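Local structure of membrane lipoprotein family protein (Aeropyrum pernix, 4PEV) at residues C[118-121]-C[122-125]; C[298-301]-C[302-305]; C[305-308]-C[309-313]; C[322-325]-C[326-330]; C[332-336]-C[337-341]. The protein probably serves as the solute-binding lipoprotein of an ABC transporter, holding adenosine in its ligand pocket. One frame throughout, in Å; residues are numbered along the deposited sequence.

Contact 1 of 5, residues C[118-121]-C[122-125]; sequences VGFL and WQEP
W122 turns its indole edge back to the end of the strand before it, a compact case of a chain turning from a strand into a helix. Its backbone N donates to G119 O at 3.2 Å. With CG beside the backbone N (chi1 -77°), the indole swings back along V118 and G119. CD1 comes within 3.7 Å of V118 N, and V118 C sits at the ring edge, in its plane. At the backbone angles of G119 a CB would press on the preceding carbonyl O, which suits glycine. An alanine in place of W122 would remove the indole and is likely to open a gap beside V118 and G119, depriving L58 and P93 of this neighbour. Q123 repeats the i to i+3 bond, its N reaching F120 O at 2.9 Å. Its side chain then runs out extended, putting OE1 3.3 Å from F120 CE1, the amide and the phenyl plane standing 80° apart. NE2 makes a weak hydrogen bond to E127. P125 has no N-H to offer, and it is ring carbon CD that lies against L121 O, at 3.3 Å. Around this turn V118 packs on helix 69-84, W122 reaches L58 of strand 54-59, and F120 touches P196 and P197 of helix 196-214. L121 N bonds to adenosine-binding D60, placing the turn between strand 114-118 and helix 123-132 beside the ligand pocket.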
loop_
_atom_site.group_PDB
_atom_site.type_symbol
_atom_site.label_atom_id
_atom_site.label_comp_id
_atom_site.label_asym_id
_atom_site.label_seq_id
_atom_site.Cartn_x
_atom_site.Cartn_y
_atom_site.Cartn_z
ATOM N N VAL C 118 -10.391 -6.320 7.428
ATOM C CA VAL C 118 -9.522 -5.530 6.550
ATOM C C VAL C 118 -8.755 -4.466 7.333
ATOM O O VAL C 118 -9.219 -3.331 7.487
ATOM C CB VAL C 118 -10.330 -4.866 5.398
ATOM C CG1 VAL C 118 -9.445 -3.994 4.516
ATOM C CG2 VAL C 118 -11.005 -5.922 4.543
ATOM N N GLY C 119 -7.570 -4.839 7.797
ATOM C CA GLY C 119 -6.661 -3.885 8.392
ATOM C C GLY C 119 -6.039 -4.395 9.671
ATOM O O GLY C 119 -6.648 -5.160 10.422
ATOM N N PHE C 120 -4.813 -3.954 9.906
ATOM C CA PHE C 120 -4.070 -4.294 11.097
ATOM C C PHE C 120 -4.820 -4.058 12.405
ATOM O O PHE C 120 -4.671 -4.853 13.327
ATOM C CB PHE C 120 -2.753 -3.501 11.124
ATOM C CG PHE C 120 -2.022 -3.611 12.419
ATOM C CD1 PHE C 120 -1.291 -4.763 12.718
ATOM C CD2 PHE C 120 -2.107 -2.597 13.364
ATOM C CE1 PHE C 120 -0.640 -4.885 13.931
ATOM C CE2 PHE C 120 -1.462 -2.713 14.577
ATOM C CZ PHE C 120 -0.726 -3.857 14.859
ATOM N N LEU C 121 -5.601 -2.979 12.514
ATOM C CA LEU C 121 -6.225 -2.636 13.798
ATOM C C LEU C 121 -7.196 -3.691 14.338
ATOM O O LEU C 121 -7.571 -3.648 15.519
ATOM C CB LEU C 121 -6.945 -1.295 13.735
ATOM C CG LEU C 121 -6.168 -0.032 13.341
ATOM C CD1 LEU C 121 -7.085 1.180 13.467
ATOM C CD2 LEU C 121 -4.919 0.155 14.196
ATOM N N TRP C 122 -7.599 -4.623 13.477
ATOM C CA TRP C 122 -8.425 -5.771 13.864
ATOM C C TRP C 122 -7.673 -6.879 14.615
ATOM O O TRP C 122 -8.287 -7.798 15.139
ATOM C CB TRP C 122 -9.052 -6.391 12.609
ATOM C CG TRP C 122 -10.207 -5.626 12.077
ATOM C CD1 TRP C 122 -10.295 -5.010 10.869
ATOM C CD2 TRP C 122 -11.452 -5.393 12.744
ATOM N NE1 TRP C 122 -11.518 -4.400 10.744
ATOM C CE2 TRP C 122 -12.250 -4.626 11.877
ATOM C CE3 TRP C 122 -11.973 -5.771 13.991
ATOM C CZ2 TRP C 122 -13.533 -4.222 12.210
ATOM C CZ3 TRP C 122 -13.258 -5.381 14.322
ATOM C CH2 TRP C 122 -14.023 -4.609 13.439
ATOM N N GLN C 123 -6.352 -6.797 14.654
ATOM C CA GLN C 123 -5.533 -7.859 15.216
ATOM C C GLN C 123 -5.736 -8.023 16.710
ATOM O O GLN C 123 -5.846 -9.130 17.195
ATOM C CB GLN C 123 -4.069 -7.576 14.956
ATOM C CG GLN C 123 -3.199 -8.789 15.090
ATOM C CD GLN C 123 -1.749 -8.408 15.182
ATOM O OE1 GLN C 123 -1.088 -8.143 14.175
ATOM N NE2 GLN C 123 -1.246 -8.360 16.397
ATOM N N GLU C 124 -5.763 -6.915 17.431
ATOM C CA GLU C 124 -6.019 -6.930 18.866
ATOM C C GLU C 124 -7.395 -7.519 19.184
ATOM O O GLU C 124 -7.470 -8.509 19.903
ATOM C CB GLU C 124 -5.895 -5.516 19.433
ATOM C CG GLU C 124 -4.631 -5.234 20.224
ATOM C CD GLU C 124 -4.948 -4.871 21.662
ATOM O OE1 GLU C 124 -4.382 -3.863 22.155
ATOM O OE2 GLU C 124 -5.788 -5.574 22.284
ATOM N N PRO C 125 -8.489 -6.933 18.639
ATOM C CA PRO C 125 -9.801 -7.480 18.944
ATOM C C PRO C 125 -10.000 -8.931 18.531
ATOM O O PRO C 125 -10.729 -9.653 19.201
ATOM C CB PRO C 125 -10.745 -6.579 18.145
ATOM C CG PRO C 125 -10.024 -5.299 18.023
ATOM C CD PRO C 125 -8.612 -5.724 17.806
#

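Contact 2 of 5, residues C[298-301]-C[302-305]. With ADN (adenosine), chain F.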
loop_
_atom_site.group_PDB
_atom_site.type_symbol
_atom_site.label_atom_id
_atom_site.label_comp_id
_atom_site.label_asym_id
_atom_site.label_seq_id
_atom_site.Cartn_x
_atom_site.Cartn_y
_atom_site.Cartn_z
ATOM N N LEU C 298 1.912 -1.635 -5.864
ATOM C CA LEU C 298 0.677 -2.423 -5.836
ATOM C C LEU C 298 0.693 -3.356 -4.673
ATOM O O LEU C 298 1.719 -3.931 -4.360
ATOM C CB LEU C 298 0.514 -3.271 -7.091
ATOM C CG LEU C 298 0.449 -2.505 -8.397
ATOM C CD1 LEU C 298 0.563 -3.494 -9.543
ATOM C CD2 LEU C 298 -0.836 -1.699 -8.482
ATOM N N LYS C 299 -0.465 -3.511 -4.050
ATOM C CA LYS C 299 -0.660 -4.479 -2.988
ATOM C C LYS C 299 -1.953 -5.191 -3.314
ATOM O O LYS C 299 -3.015 -4.562 -3.347
ATOM C CB LYS C 299 -0.744 -3.771 -1.644
ATOM C CG LYS C 299 -0.871 -4.720 -0.469
ATOM C CD LYS C 299 -0.048 -4.286 0.751
ATOM C CE LYS C 299 -0.878 -3.584 1.805
ATOM N NZ LYS C 299 -0.085 -3.302 3.036
ATOM N N ARG C 300 -1.865 -6.489 -3.587
ATOM C CA ARG C 300 -3.011 -7.242 -4.086
ATOM C C ARG C 300 -3.919 -7.744 -2.970
ATOM O O ARG C 300 -4.129 -8.949 -2.807
ATOM C CB ARG C 300 -2.541 -8.386 -4.974
ATOM C CG ARG C 300 -1.672 -7.943 -6.146
ATOM C CD ARG C 300 -2.307 -6.806 -6.946
ATOM N NE ARG C 300 -3.634 -7.175 -7.426
ATOM C CZ ARG C 300 -3.871 -7.815 -8.564
ATOM N NH1 ARG C 300 -2.881 -8.148 -9.365
ATOM N NH2 ARG C 300 -5.106 -8.118 -8.912
ATOM N N VAL C 301 -4.493 -6.788 -2.243
ATOM C CA VAL C 301 -5.470 -7.069 -1.198
ATOM C C VAL C 301 -6.709 -7.777 -1.763
ATOM O O VAL C 301 -7.354 -8.583 -1.082
ATOM C CB VAL C 301 -5.904 -5.762 -0.503
ATOM C CG1 VAL C 301 -7.015 -6.012 0.513
ATOM C CG2 VAL C 301 -4.717 -5.117 0.185
ATOM N N ASP C 302 -7.039 -7.452 -3.009
ATOM C CA ASP C 302 -8.170 -8.054 -3.705
ATOM C C ASP C 302 -7.987 -9.544 -3.877
ATOM O O ASP C 302 -8.947 -10.300 -3.750
ATOM C CB ASP C 302 -8.398 -7.378 -5.056
ATOM C CG ASP C 302 -7.167 -7.387 -5.948
ATOM O OD1 ASP C 302 -6.031 -7.122 -5.474
ATOM O OD2 ASP C 302 -7.352 -7.652 -7.152
ATOM N N VAL C 303 -6.751 -9.967 -4.124
ATOM C CA VAL C 303 -6.462 -11.382 -4.289
ATOM C C VAL C 303 -6.526 -12.073 -2.937
ATOM O O VAL C 303 -7.057 -13.168 -2.838
ATOM C CB VAL C 303 -5.104 -11.615 -4.988
ATOM C CG1 VAL C 303 -4.746 -13.087 -5.022
ATOM C CG2 VAL C 303 -5.152 -11.056 -6.402
ATOM N N ALA C 304 -6.008 -11.445 -1.891
ATOM C CA ALA C 304 -6.164 -11.996 -0.534
ATOM C C ALA C 304 -7.630 -12.303 -0.269
ATOM O O ALA C 304 -7.992 -13.464 -0.070
ATOM C CB ALA C 304 -5.638 -11.029 0.520
ATOM N N VAL C 305 -8.461 -11.259 -0.311
ATOM C CA VAL C 305 -9.889 -11.366 -0.005
ATOM C C VAL C 305 -10.553 -12.411 -0.879
ATOM O O VAL C 305 -11.330 -13.226 -0.383
ATOM C CB VAL C 305 -10.633 -10.028 -0.222
ATOM C CG1 VAL C 305 -12.147 -10.210 -0.172
ATOM C CG2 VAL C 305 -10.209 -9.000 0.809
HETATM O "O5'" ADN F . -2.283 3.245 1.940
HETATM C "C5'" ADN F . -1.021 2.735 2.413
HETATM C "C4'" ADN F . -1.111 1.577 3.412
HETATM O "O4'" ADN F . -1.717 1.977 4.644
HETATM C "C3'" ADN F . -1.911 0.350 2.986
HETATM O "O3'" ADN F . -1.168 -0.507 2.113
HETATM C "C2'" ADN F . -2.254 -0.289 4.327
HETATM O "O2'" ADN F . -1.195 -1.102 4.853
HETATM C "C1'" ADN F . -2.458 0.906 5.221
HETATM N N9 ADN F . -3.879 1.300 5.268
HETATM C C8 ADN F . -4.563 2.028 4.354
HETATM N N7 ADN F . -5.855 2.212 4.735
HETATM C C5 ADN F . -5.992 1.593 5.927
HETATM C C6 ADN F . -7.076 1.375 6.909
HETATM N N6 ADN F . -8.304 1.874 6.673
HETATM N N1 ADN F . -6.802 0.658 8.027
HETATM C C2 ADN F . -5.580 0.139 8.273
HETATM N N3 ADN F . -4.552 0.295 7.429
HETATM C C4 ADN F . -4.691 0.990 6.268
#
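The first turn of helix 301-313, with R300 at the N-cap position and D302 just inside, follows directly on a strand that ends in the adenosine pocket. R300 grips D302 side-on: NE gives to OD1 at 3.1 Å and NH2 to OD2 at 2.9 Å. Both carboxylate oxygens use their syn lone pairs, and the two flat groups are only 17° from coplanar. D302 reaches back because CG sits between the backbone N and the carbonyl carbon (chi1 56°), while the arginine curls through bends at chi2 and chi3. V303 CG2 lies over one face of the guanidinium, 3.9 Å from NH2. OD2 has a second cation in R79, so D302 joins two arginines. The backbone starts the helix with A304 N bonded to R300 O at 3.3 Å and, one residue on, V305 N to V301 O at 3.0 Å. R300 is also the centre of an inverse gamma turn. One residue earlier, K299 points its NZ into the pocket, 3.1 Å from adenosine O2', with a weaker bond to O3'; D142 and E159 hold the same ammonium by salt bridges. Strand 293-299 belongs to the mixed sheet, whereas V301 and A304 of the helix pack on I141 of the parallel sheet and V301 also meets helix 69-84, so R300 lies at a crossover between the two lobes.

Contact 3 of 5, residues C[305-308]-C[309-313]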
loop_
_atom_site.group_PDB
_atom_site.type_symbol
_atom_site.label_atom_id
_atom_site.label_comp_id
_atom_site.label_asym_id
_atom_site.label_seq_id
_atom_site.Cartn_x
_atom_site.Cartn_y
_atom_site.Cartn_z
ATOM N N VAL C 305 -8.461 -11.259 -0.311
ATOM C CA VAL C 305 -9.889 -11.366 -0.005
ATOM C C VAL C 305 -10.553 -12.411 -0.879
ATOM O O VAL C 305 -11.330 -13.226 -0.383
ATOM C CB VAL C 305 -10.633 -10.028 -0.222
ATOM C CG1 VAL C 305 -12.147 -10.210 -0.172
ATOM C CG2 VAL C 305 -10.209 -9.000 0.809
ATOM N N TYR C 306 -10.254 -12.372 -2.175
ATOM C CA TYR C 306 -10.840 -13.313 -3.134
ATOM C C TYR C 306 -10.397 -14.774 -2.881
ATOM O O TYR C 306 -11.203 -15.698 -2.974
ATOM C CB TYR C 306 -10.494 -12.903 -4.579
ATOM C CG TYR C 306 -11.075 -13.854 -5.592
ATOM C CD1 TYR C 306 -12.374 -13.704 -6.020
ATOM C CD2 TYR C 306 -10.345 -14.936 -6.071
ATOM C CE1 TYR C 306 -12.934 -14.586 -6.921
ATOM C CE2 TYR C 306 -10.899 -15.824 -6.963
ATOM C CZ TYR C 306 -12.195 -15.637 -7.384
ATOM O OH TYR C 306 -12.789 -16.493 -8.277
ATOM N N THR C 307 -9.117 -14.973 -2.573
ATOM C CA THR C 307 -8.593 -16.288 -2.249
ATOM C C THR C 307 -9.227 -16.818 -0.968
ATOM O O THR C 307 -9.699 -17.940 -0.923
ATOM C CB THR C 307 -7.053 -16.231 -2.121
ATOM O OG1 THR C 307 -6.494 -15.982 -3.420
ATOM C CG2 THR C 307 -6.484 -17.526 -1.564
ATOM N N ALA C 308 -9.259 -16.006 0.076
ATOM C CA ALA C 308 -9.885 -16.431 1.343
ATOM C C ALA C 308 -11.368 -16.817 1.201
ATOM O O ALA C 308 -11.853 -17.707 1.901
ATOM C CB ALA C 308 -9.728 -15.346 2.396
ATOM N N ILE C 309 -12.086 -16.131 0.316
ATOM C CA ILE C 309 -13.489 -16.425 0.070
ATOM C C ILE C 309 -13.654 -17.679 -0.777
ATOM O O ILE C 309 -14.572 -18.475 -0.545
ATOM C CB ILE C 309 -14.180 -15.254 -0.633
ATOM C CG1 ILE C 309 -14.247 -14.068 0.316
ATOM C CG2 ILE C 309 -15.590 -15.631 -1.054
ATOM C CD1 ILE C 309 -14.601 -12.767 -0.355
ATOM N N LYS C 310 -12.782 -17.844 -1.767
ATOM C CA LYS C 310 -12.818 -19.033 -2.625
ATOM C C LYS C 310 -12.526 -20.282 -1.797
ATOM O O LYS C 310 -13.307 -21.228 -1.797
ATOM C CB LYS C 310 -11.814 -18.915 -3.764
ATOM C CG LYS C 310 -12.128 -19.825 -4.924
ATOM C CD LYS C 310 -11.027 -19.795 -5.963
ATOM C CE LYS C 310 -11.495 -20.443 -7.259
ATOM N NZ LYS C 310 -10.326 -20.926 -8.041
ATOM N N ASP C 311 -11.420 -20.263 -1.058
ATOM C CA ASP C 311 -11.087 -21.346 -0.130
ATOM C C ASP C 311 -12.337 -21.800 0.635
ATOM O O ASP C 311 -12.644 -22.985 0.659
ATOM C CB ASP C 311 -9.974 -20.930 0.852
ATOM C CG ASP C 311 -8.555 -21.005 0.239
ATOM O OD1 ASP C 311 -8.405 -21.151 -0.994
ATOM O OD2 ASP C 311 -7.570 -20.919 1.005
ATOM N N VAL C 312 -13.083 -20.871 1.224
ATOM C CA VAL C 312 -14.286 -21.259 1.969
ATOM C C VAL C 312 -15.328 -21.886 1.057
ATOM O O VAL C 312 -15.931 -22.888 1.417
ATOM C CB VAL C 312 -14.928 -20.084 2.726
ATOM C CG1 VAL C 312 -16.277 -20.488 3.316
ATOM C CG2 VAL C 312 -13.992 -19.605 3.824
ATOM N N VAL C 313 -15.526 -21.305 -0.123
ATOM C CA VAL C 313 -16.540 -21.793 -1.059
ATOM C C VAL C 313 -16.286 -23.248 -1.470
ATOM O O VAL C 313 -17.228 -24.008 -1.716
ATOM C CB VAL C 313 -16.657 -20.858 -2.295
ATOM C CG1 VAL C 313 -17.369 -21.539 -3.463
ATOM C CG2 VAL C 313 -17.396 -19.580 -1.919
#
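V305 and I309 lie side by side, one turn apart and pointing the same way, with V305 CG1 3.5 Å from I309 CD1. Beneath them the main chain pairs its polar atoms in order. I309 N gives to V305 O at 3.1 Å, and K310 N to Y306 O at 2.9 Å. D311 N gives to T307 O at 2.9 Å, with an N-H...O angle of 168°. V312 N to A308 O, at 3.5 Å, is weak. This is the regular i to i+4 pattern of the last turns of helix 301-313, whose V305, I309 and V312 side chains pack on strand 114-118 of the parallel sheet. Polar side chains find their partners in other places. T307 OG1, held beside its own backbone N (chi1 -68°), bonds to V303 O one turn back, while its methyl CG2 lies near D311 OD1. That carboxylate oxygen forms a salt bridge with R316; R318 is a long, weak second partner through OD2. Y306 carries its ring out to R79 in a cation-pi contact, and OH has a weak hydrogen bond to E83. K310 runs extended past the ring, CD 4.1 Å from Y306 CE2.

Contact 4 of 5, residues C[322-325]-C[326-330]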
loop_
_atom_site.group_PDB
_atom_site.type_symbol
_atom_site.label_atom_id
_atom_site.label_comp_id
_atom_site.label_asym_id
_atom_site.label_seq_id
_atom_site.Cartn_x
_atom_site.Cartn_y
_atom_site.Cartn_z
ATOM N N VAL C 322 -0.280 -16.542 5.587
ATOM C CA VAL C 322 0.040 -16.577 4.156
ATOM C C VAL C 322 0.776 -15.274 3.835
ATOM O O VAL C 322 0.176 -14.202 3.867
ATOM C CB VAL C 322 -1.236 -16.679 3.283
ATOM C CG1 VAL C 322 -0.886 -16.705 1.810
ATOM C CG2 VAL C 322 -2.058 -17.904 3.658
ATOM N N SER C 323 2.078 -15.385 3.564
ATOM C CA SER C 323 2.962 -14.241 3.351
ATOM C C SER C 323 3.117 -13.982 1.846
ATOM O O SER C 323 3.378 -14.897 1.062
ATOM C CB SER C 323 4.328 -14.488 4.021
ATOM O OG SER C 323 5.191 -13.358 3.969
ATOM N N LEU C 324 2.974 -12.715 1.462
ATOM C CA LEU C 324 2.874 -12.311 0.064
ATOM C C LEU C 324 3.796 -11.138 -0.290
ATOM O O LEU C 324 3.806 -10.100 0.379
ATOM C CB LEU C 324 1.430 -11.938 -0.238
ATOM C CG LEU C 324 0.418 -13.053 -0.007
ATOM C CD1 LEU C 324 -0.982 -12.562 -0.329
ATOM C CD2 LEU C 324 0.770 -14.266 -0.858
ATOM N N GLY C 325 4.557 -11.330 -1.365
ATOM C CA GLY C 325 5.567 -10.388 -1.818
ATOM C C GLY C 325 5.718 -10.505 -3.320
ATOM O O GLY C 325 4.840 -11.037 -4.000
ATOM N N LEU C 326 6.846 -10.016 -3.834
ATOM C CA LEU C 326 7.103 -9.991 -5.279
ATOM C C LEU C 326 7.017 -11.383 -5.859
ATOM O O LEU C 326 6.387 -11.567 -6.872
ATOM C CB LEU C 326 8.473 -9.392 -5.599
ATOM C CG LEU C 326 8.761 -7.994 -5.038
ATOM C CD1 LEU C 326 10.243 -7.638 -5.129
ATOM C CD2 LEU C 326 7.903 -6.946 -5.745
ATOM N N LYS C 327 7.621 -12.363 -5.196
ATOM C CA LYS C 327 7.644 -13.718 -5.723
ATOM C C LYS C 327 6.256 -14.248 -6.122
ATOM O O LYS C 327 6.125 -14.900 -7.145
ATOM C CB LYS C 327 8.326 -14.698 -4.748
ATOM C CG LYS C 327 8.813 -15.977 -5.434
ATOM C CD LYS C 327 8.986 -17.148 -4.479
ATOM C CE LYS C 327 10.376 -17.163 -3.849
ATOM N NZ LYS C 327 10.540 -18.289 -2.887
ATOM N N GLU C 328 5.225 -13.959 -5.331
ATOM C CA GLU C 328 3.893 -14.550 -5.552
ATOM C C GLU C 328 2.970 -13.718 -6.436
ATOM O O GLU C 328 1.892 -14.172 -6.771
ATOM C CB GLU C 328 3.187 -14.809 -4.220
ATOM C CG GLU C 328 3.946 -15.737 -3.280
ATOM C CD GLU C 328 5.005 -15.038 -2.431
ATOM O OE1 GLU C 328 5.305 -13.845 -2.649
ATOM O OE2 GLU C 328 5.559 -15.692 -1.528
ATOM N N GLY C 329 3.386 -12.510 -6.807
ATOM C CA GLY C 329 2.508 -11.549 -7.465
ATOM C C GLY C 329 1.755 -10.670 -6.480
ATOM O O GLY C 329 0.975 -9.809 -6.885
ATOM N N GLY C 330 1.987 -10.872 -5.187
ATOM C CA GLY C 330 1.230 -10.167 -4.146
ATOM C C GLY C 330 1.564 -8.686 -4.067
ATOM O O GLY C 330 0.742 -7.869 -3.650
#
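G325 and E328 bond to each other twice, once through the glutamate side chain and once through its backbone, a neat example of a turn tied at both ends of one residue. Among the polar contacts, G325 N donates to E328 OE1 at 2.9 Å, meeting the oxygen from 46° above the carboxylate plane. A bend at chi2 (84°) turns the carboxylate back to that N-H. In return E328 N gives to G325 O at 3.2 Å, and G330 N adds a weak bond to the same oxygen. G329 N bonds in turn to L326 O at 3.1 Å, an overlapping turn of the same span as that from G325 to E328. The charge of E328 is matched by R158, which forms a salt bridge with OE1 and also bonds to S323 OG; this shared arginine would be expected to fix the rotation of the carboxylate. Apolar contact is sparse: L324 CD2 lies 4.2 Å from E328 CB, and L324 CB stands 4.3 Å from G330 CA. Two glycines suit the path, since the backbone angles of G329 call for one and a side chain on G330 would run into L324. Strand 320-324 is outermost in the parallel sheet, pairing with 152-157, where L324 packs on F157. From there the turn crosses toward strand 331-333 of the mixed sheet, with G330 already backbone-bonded to R300.

Contact 5 of 5, residues C[332-336]-C[337-341]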
loop_
_atom_site.group_PDB
_atom_site.type_symbol
_atom_site.label_atom_id
_atom_site.label_comp_id
_atom_site.label_asym_id
_atom_site.label_seq_id
_atom_site.Cartn_x
_atom_site.Cartn_y
_atom_site.Cartn_z
ATOM N N GLY C 332 3.834 -5.510 -6.423
ATOM C CA GLY C 332 4.391 -5.196 -7.724
ATOM C C GLY C 332 4.397 -3.712 -7.982
ATOM O O GLY C 332 4.011 -2.932 -7.111
ATOM N N LEU C 333 4.866 -3.325 -9.167
ATOM C CA LEU C 333 4.737 -1.961 -9.652
ATOM C C LEU C 333 3.725 -1.913 -10.773
ATOM O O LEU C 333 3.475 -2.890 -11.483
ATOM C CB LEU C 333 6.065 -1.425 -10.178
ATOM C CG LEU C 333 7.223 -1.271 -9.191
ATOM C CD1 LEU C 333 8.444 -0.773 -9.933
ATOM C CD2 LEU C 333 6.889 -0.310 -8.064
ATOM N N SER C 334 3.164 -0.730 -10.920
ATOM C CA SER C 334 2.172 -0.420 -11.915
ATOM C C SER C 334 2.751 -0.508 -13.339
ATOM O O SER C 334 3.667 0.237 -13.664
ATOM C CB SER C 334 1.713 1.009 -11.607
ATOM O OG SER C 334 0.573 1.377 -12.330
ATOM N N ASP C 335 2.223 -1.400 -14.187
ATOM C CA ASP C 335 2.587 -1.447 -15.629
ATOM C C ASP C 335 1.427 -0.996 -16.561
ATOM O O ASP C 335 0.378 -0.603 -16.085
ATOM C CB ASP C 335 3.076 -2.854 -16.001
ATOM C CG ASP C 335 1.943 -3.868 -16.091
ATOM O OD1 ASP C 335 0.795 -3.440 -16.289
ATOM O OD2 ASP C 335 2.190 -5.091 -15.976
ATOM N N GLU C 336 1.612 -1.070 -17.881
ATOM C CA GLU C 336 0.596 -0.606 -18.868
ATOM C C GLU C 336 -0.809 -1.132 -18.616
ATOM O O GLU C 336 -1.760 -0.368 -18.523
ATOM C CB GLU C 336 0.968 -1.004 -20.310
ATOM C CG GLU C 336 2.040 -0.157 -20.994
ATOM C CD GLU C 336 3.475 -0.614 -20.694
ATOM O OE1 GLU C 336 4.338 -0.421 -21.582
ATOM O OE2 GLU C 336 3.748 -1.158 -19.583
ATOM N N GLU C 337 -0.936 -2.447 -18.527
ATOM C CA GLU C 337 -2.253 -3.066 -18.466
ATOM C C GLU C 337 -2.959 -2.781 -17.135
ATOM O O GLU C 337 -4.161 -2.509 -17.112
ATOM C CB GLU C 337 -2.164 -4.572 -18.763
ATOM C CG GLU C 337 -1.940 -5.483 -17.569
ATOM C CD GLU C 337 -2.282 -6.928 -17.882
ATOM O OE1 GLU C 337 -1.693 -7.484 -18.839
ATOM O OE2 GLU C 337 -3.139 -7.508 -17.174
ATOM N N ILE C 338 -2.194 -2.811 -16.047
ATOM C CA ILE C 338 -2.721 -2.563 -14.699
ATOM C C ILE C 338 -3.234 -1.109 -14.626
ATOM O O ILE C 338 -4.293 -0.840 -14.065
ATOM C CB ILE C 338 -1.665 -2.787 -13.577
ATOM C CG1 ILE C 338 -0.804 -4.056 -13.786
ATOM C CG2 ILE C 338 -2.346 -2.832 -12.222
ATOM C CD1 ILE C 338 -1.315 -5.344 -13.160
ATOM N N ILE C 339 -2.478 -0.189 -15.221
ATOM C CA ILE C 339 -2.846 1.221 -15.273
ATOM C C ILE C 339 -4.160 1.428 -16.006
ATOM O O ILE C 339 -5.022 2.178 -15.540
ATOM C CB ILE C 339 -1.752 2.064 -15.966
ATOM C CG1 ILE C 339 -0.521 2.151 -15.076
ATOM C CG2 ILE C 339 -2.229 3.483 -16.254
ATOM C CD1 ILE C 339 0.716 2.631 -15.795
ATOM N N ARG C 340 -4.299 0.762 -17.151
ATOM C CA ARG C 340 -5.498 0.891 -17.965
ATOM C C ARG C 340 -6.680 0.216 -17.265
ATOM O O ARG C 340 -7.788 0.717 -17.320
ATOM C CB ARG C 340 -5.277 0.300 -19.366
ATOM C CG ARG C 340 -6.417 0.586 -20.349
ATOM C CD ARG C 340 -6.155 0.081 -21.772
ATOM N NE ARG C 340 -5.008 -0.834 -21.862
ATOM C CZ ARG C 340 -3.846 -0.571 -22.477
ATOM N NH1 ARG C 340 -3.640 0.594 -23.095
ATOM N NH2 ARG C 340 -2.872 -1.489 -22.485
ATOM N N TYR C 341 -6.441 -0.902 -16.589
ATOM C CA TYR C 341 -7.516 -1.624 -15.902
ATOM C C TYR C 341 -8.245 -0.794 -14.848
ATOM O O TYR C 341 -9.484 -0.796 -14.775
ATOM C CB TYR C 341 -6.946 -2.867 -15.246
ATOM C CG TYR C 341 -7.891 -3.597 -14.334
ATOM C CD1 TYR C 341 -8.860 -4.457 -14.844
ATOM C CD2 TYR C 341 -7.782 -3.471 -12.954
ATOM C CE1 TYR C 341 -9.712 -5.157 -13.999
ATOM C CE2 TYR C 341 -8.615 -4.167 -12.102
ATOM C CZ TYR C 341 -9.582 -5.004 -12.624
ATOM O OH TYR C 341 -10.406 -5.688 -11.761
#
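D335 caps the helix that follows it: its OD1 accepts from I338 N at 3.1 Å, a nearly straight bond with an N-H...O angle of 178°. The carboxylate reaches this donor because CG stands between the backbone N and the carbonyl carbon (chi1 74°). I338 crosses it at about a right angle, laying CG1 3.6 Å from D335 CG, and E337 CG sits alongside OD1. An alanine here would remove the carboxylate and would probably cost I338 N its side-chain cap, which could let the first turn fray. The backbone takes over where the side chain stops, I339 N bonding to D335 O at 3.0 Å and R340 N to E336 O at 3.1 Å. R340 bends at chi3, so that one face of its guanidinium looks onto E336 O. A like charge stands near the cap, D335 OD2 being 5.4 Å from E337 OE1; the helix end would be expected to offset this in part.

The next shell holds the ends in place. S334 OG bonds to E286 and lies beside the I339 side chain, 3.7 Å from CD1, while S334 O accepts from R369. R340 NH1 has its salt bridge with E359. I339 is buried against V361 and M366 of helix 358-372, and S334 is backbone-paired with S296 of strand 293-299. An aspartate N-cap bonding to the N-H three residues on is a classic helix start, here joining strand 331-333 at the margin of the mixed sheet to helix 336-348.

Overall arrangement
All five contacts are local turns or helix turns, yet their chemistry follows their place. Contact 2 is the most buried and carries a salt bridge within its own segments, besides the adenosine-binding lysine; the ion pairs of contacts 3, 4 and 5 reach outside theirs. Contact 3 continues the same helix, sharing V305, with aliphatic packing on the parallel sheet. Contact 1 relies on main-chain bonds and an indole. Contacts 4 and 5 have more exposed residues and use acidic side chains to receive backbone N-H groups. Contacts 2 and 4 meet where the chain crosses between sheets (R300 N to G330 O), crossings consistent with the two-lobed periplasmic-binding-protein fold; contacts 2 and 5 share the mixed sheet (L298 N to G332 O).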